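Long-range contact in uridylate kinase (Archaeoglobus fulgidus, PDB 2IJ9), which probably catalyses the reversible, ATP-dependent phosphorylation of UMP to UDP in pyrimidine nucleotide synthesis: residues Pro112-Asp117 and Asp181-Lys186. The protein carries 1 engineered substitution. Residues are numbered along the deposited sequence; the frame is centred on the assembly and turned at random.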
ATOM      1  N   PRO B 112       3.133 -11.148  23.183  1.00116.48           N
ATOM      2  CA  PRO B 112       2.425 -11.833  22.107  1.00117.78           C
ATOM      3  C   PRO B 112       1.055 -12.376  22.537  1.00126.77           C
ATOM      4  O   PRO B 112       0.919 -13.562  22.832  1.00135.82           O
ATOM      5  CB  PRO B 112       3.378 -12.979  21.752  1.00117.45           C
ATOM      6  CG  PRO B 112       4.723 -12.491  22.174  1.00115.75           C
ATOM      7  CD  PRO B 112       4.451 -11.751  23.439  1.00119.84           C
ATOM      8  N   GLY B 113       0.050 -11.506  22.564  1.00135.84           N
ATOM      9  CA  GLY B 113      -1.308 -11.898  22.934  1.00141.13           C
ATOM     10  C   GLY B 113      -2.328 -10.888  22.442  1.00144.70           C
ATOM     11  O   GLY B 113      -2.252 -10.427  21.300  1.00144.68           O
ATOM     12  N   HIS B 114      -3.282 -10.544  23.308  1.00147.63           N
ATOM     13  CA  HIS B 114      -4.273  -9.502  23.011  1.00144.55           C
ATOM     14  C   HIS B 114      -3.579  -8.148  22.856  1.00132.52           C
ATOM     15  O   HIS B 114      -2.498  -7.929  23.409  1.00110.31           O
ATOM     16  CB  HIS B 114      -5.389  -9.463  24.066  1.00145.69           C
ATOM     17  CG  HIS B 114      -6.321 -10.635  24.001  1.00146.49           C
ATOM     18  ND1 HIS B 114      -6.030 -11.854  24.576  1.00165.43           N
ATOM     19  CD2 HIS B 114      -7.536 -10.777  23.420  1.00154.68           C
ATOM     20  CE1 HIS B 114      -7.025 -12.694  24.356  1.00162.77           C
ATOM     21  NE2 HIS B 114      -7.952 -12.066  23.655  1.00164.75           N
ATOM     22  N   THR B 115      -4.202  -7.248  22.101  1.00120.17           N
ATOM     23  CA  THR B 115      -3.443  -6.178  21.485  1.00113.52           C
ATOM     24  C   THR B 115      -3.992  -4.766  21.593  1.00 98.78           C
ATOM     25  O   THR B 115      -5.191  -4.549  21.760  1.00 97.93           O
ATOM     26  CB  THR B 115      -3.174  -6.484  19.986  1.00132.73           C
ATOM     27  OG1 THR B 115      -4.272  -7.227  19.436  1.00156.76           O
ATOM     28  CG2 THR B 115      -1.884  -7.291  19.812  1.00139.03           C
ATOM     29  N   THR B 116      -3.038  -3.839  21.492  1.00 99.14           N
ATOM     30  CA  THR B 116      -3.174  -2.372  21.335  1.00 75.93           C
ATOM     31  C   THR B 116      -4.040  -1.617  22.322  1.00 83.11           C
ATOM     32  O   THR B 116      -3.523  -0.800  23.076  1.00 86.39           O
ATOM     33  CB  THR B 116      -3.489  -1.946  19.907  1.00 81.38           C
ATOM     34  OG1 THR B 116      -2.891  -2.872  18.988  1.00 79.32           O
ATOM     35  CG2 THR B 116      -2.922  -0.545  19.670  1.00 65.22           C
ATOM     36  N   ASP B 117      -5.347  -1.868  22.295  1.00 92.18           N
ATOM     37  CA  ASP B 117      -6.246  -1.344  23.316  1.00 89.77           C
ATOM     38  C   ASP B 117      -5.832  -1.884  24.673  1.00 81.49           C
ATOM     39  O   ASP B 117      -5.587  -1.114  25.609  1.00 75.16           O
ATOM     40  CB  ASP B 117      -7.690  -1.753  23.024  1.00101.43           C
ATOM     41  CG  ASP B 117      -8.237  -1.096  21.781  1.00132.45           C
ATOM     42  OD1 ASP B 117      -7.568  -0.182  21.251  1.00150.13           O
ATOM     43  OD2 ASP B 117      -9.335  -1.491  21.335  1.00158.39           O
ATOM     44  N   ASP B 181     -11.411  -3.584  23.337  1.00118.19           N
ATOM     45  CA  ASP B 181     -11.319  -4.999  23.719  1.00118.86           C
ATOM     46  C   ASP B 181     -11.960  -5.220  25.090  1.00114.11           C
ATOM     47  O   ASP B 181     -12.039  -4.293  25.895  1.00115.33           O
ATOM     48  CB  ASP B 181      -9.838  -5.434  23.724  1.00124.11           C
ATOM     49  CG  ASP B 181      -9.642  -6.934  23.955  1.00145.38           C
ATOM     50  OD1 ASP B 181     -10.556  -7.732  23.636  1.00156.12           O
ATOM     51  OD2 ASP B 181      -8.554  -7.313  24.449  1.00166.50           O
ATOM     52  N   LEU B 182     -12.428  -6.443  25.339  1.00112.10           N
ATOM     53  CA  LEU B 182     -13.010  -6.824  26.626  1.00110.96           C
ATOM     54  C   LEU B 182     -11.990  -6.699  27.755  1.00107.65           C
ATOM     55  O   LEU B 182     -12.283  -6.100  28.798  1.00 99.86           O
ATOM     56  CB  LEU B 182     -13.557  -8.259  26.558  1.00117.22           C
ATOM     57  CG  LEU B 182     -13.892  -9.019  27.850  1.00123.00           C
ATOM     58  CD1 LEU B 182     -15.112  -8.428  28.569  1.00101.32           C
ATOM     59  CD2 LEU B 182     -14.098 -10.501  27.553  1.00119.32           C
ATOM     60  N   LEU B 183     -10.799  -7.263  27.536  1.00106.20           N
ATOM     61  CA  LEU B 183      -9.725  -7.234  28.532  1.00107.71           C
ATOM     62  C   LEU B 183      -9.241  -5.810  28.753  1.00 97.85           C
ATOM     63  O   LEU B 183      -8.876  -5.454  29.862  1.00 82.06           O
ATOM     64  CB  LEU B 183      -8.560  -8.148  28.136  1.00109.94           C
ATOM     65  CG  LEU B 183      -8.903  -9.601  27.770  1.00136.32           C
ATOM     66  CD1 LEU B 183      -7.662 -10.370  27.324  1.00138.90           C
ATOM     67  CD2 LEU B 183      -9.612 -10.328  28.914  1.00130.82           C
ATOM     68  N   ALA B 184      -9.264  -5.005  27.691  1.00 93.08           N
ATOM     69  CA  ALA B 184      -8.971  -3.575  27.787  1.00 93.73           C
ATOM     70  C   ALA B 184      -9.927  -2.891  28.766  1.00100.97           C
ATOM     71  O   ALA B 184      -9.489  -2.184  29.680  1.00 95.76           O
ATOM     72  CB  ALA B 184      -9.055  -2.914  26.415  1.00 84.84           C
ATOM     73  N   ALA B 185     -11.225  -3.134  28.573  1.00111.57           N
ATOM     74  CA  ALA B 185     -12.295  -2.592  29.423  1.00107.23           C
ATOM     75  C   ALA B 185     -12.179  -3.050  30.873  1.00101.32           C
ATOM     76  O   ALA B 185     -12.228  -2.229  31.789  1.00 96.09           O
ATOM     77  CB  ALA B 185     -13.661  -2.974  28.858  1.00102.11           C
ATOM     78  N   LYS B 186     -12.033  -4.363  31.065  1.00 96.68           N
ATOM     79  CA  LYS B 186     -11.755  -4.940  32.381  1.00 98.67           C
ATOM     80  C   LYS B 186     -10.565  -4.241  33.033  1.00 96.53           C
ATOM     81  O   LYS B 186     -10.654  -3.807  34.185  1.00 94.35           O
ATOM     82  CB  LYS B 186     -11.482  -6.442  32.264  1.00 90.94           C
ATOM     83  CG  LYS B 186     -12.727  -7.283  32.017  1.00 97.83           C
ATOM     84  CD  LYS B 186     -12.418  -8.561  31.242  1.00120.76           C
ATOM     85  CE  LYS B 186     -11.662  -9.592  32.078  1.00139.68           C
ATOM     86  NZ  LYS B 186     -12.434 -10.067  33.259  1.00126.68           N
TER
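The predicted UMP-binding loop of this amino acid kinase fold, which runs from strand 104-107 to helix 117-126, meets the start of helix 182-191 through H114 of the loop and D117, the first residue of the helix that follows. The contact is a worked example of a probable substrate loop packing against a neighbouring helix: L183 reaches the histidine with a single methyl. Its CD1 lies over one face of the H114 ring, displaced toward the rim and 3.6 Å from the ring centroid, only 15° off the normal, a CH-pi contact whose closest atom pair is CD1 of L183 and ND1 of H114. With CG of H114 anti to its own carbonyl carbon (chi1 -71°), the torsion carries the ring toward helix 182-191, where it crosses the leucine side chain at about a right angle.

D181 approaches the same ring obliquely. Its OD2 is 3.8 Å from H114 CD2, and carboxylate and ring planes differ by just 13°, yet NE2 of H114 remains 4.9 Å from that OD2, too far for a salt bridge. The other oxygen, OD1, accepts a weak, bent bond from the amide of L182 in its own segment.

Where the loop ends, the chain turns into helix 117-126, and the two helices come together through their first turns. CB of A184 packs 3.8 Å from CB of D117, the small methyl letting the backbones approach to 5.7 Å between the CA atoms of these two residues. D117 also rests on V179 and I180, just ahead of the second helix, and its side chain lies about 6 Å from that of T136, a predicted ATP-binding residue. At the other end of the segment, P112 packs against D63 and Y64 of helix 59-80, D63 being another predicted UMP-binding residue.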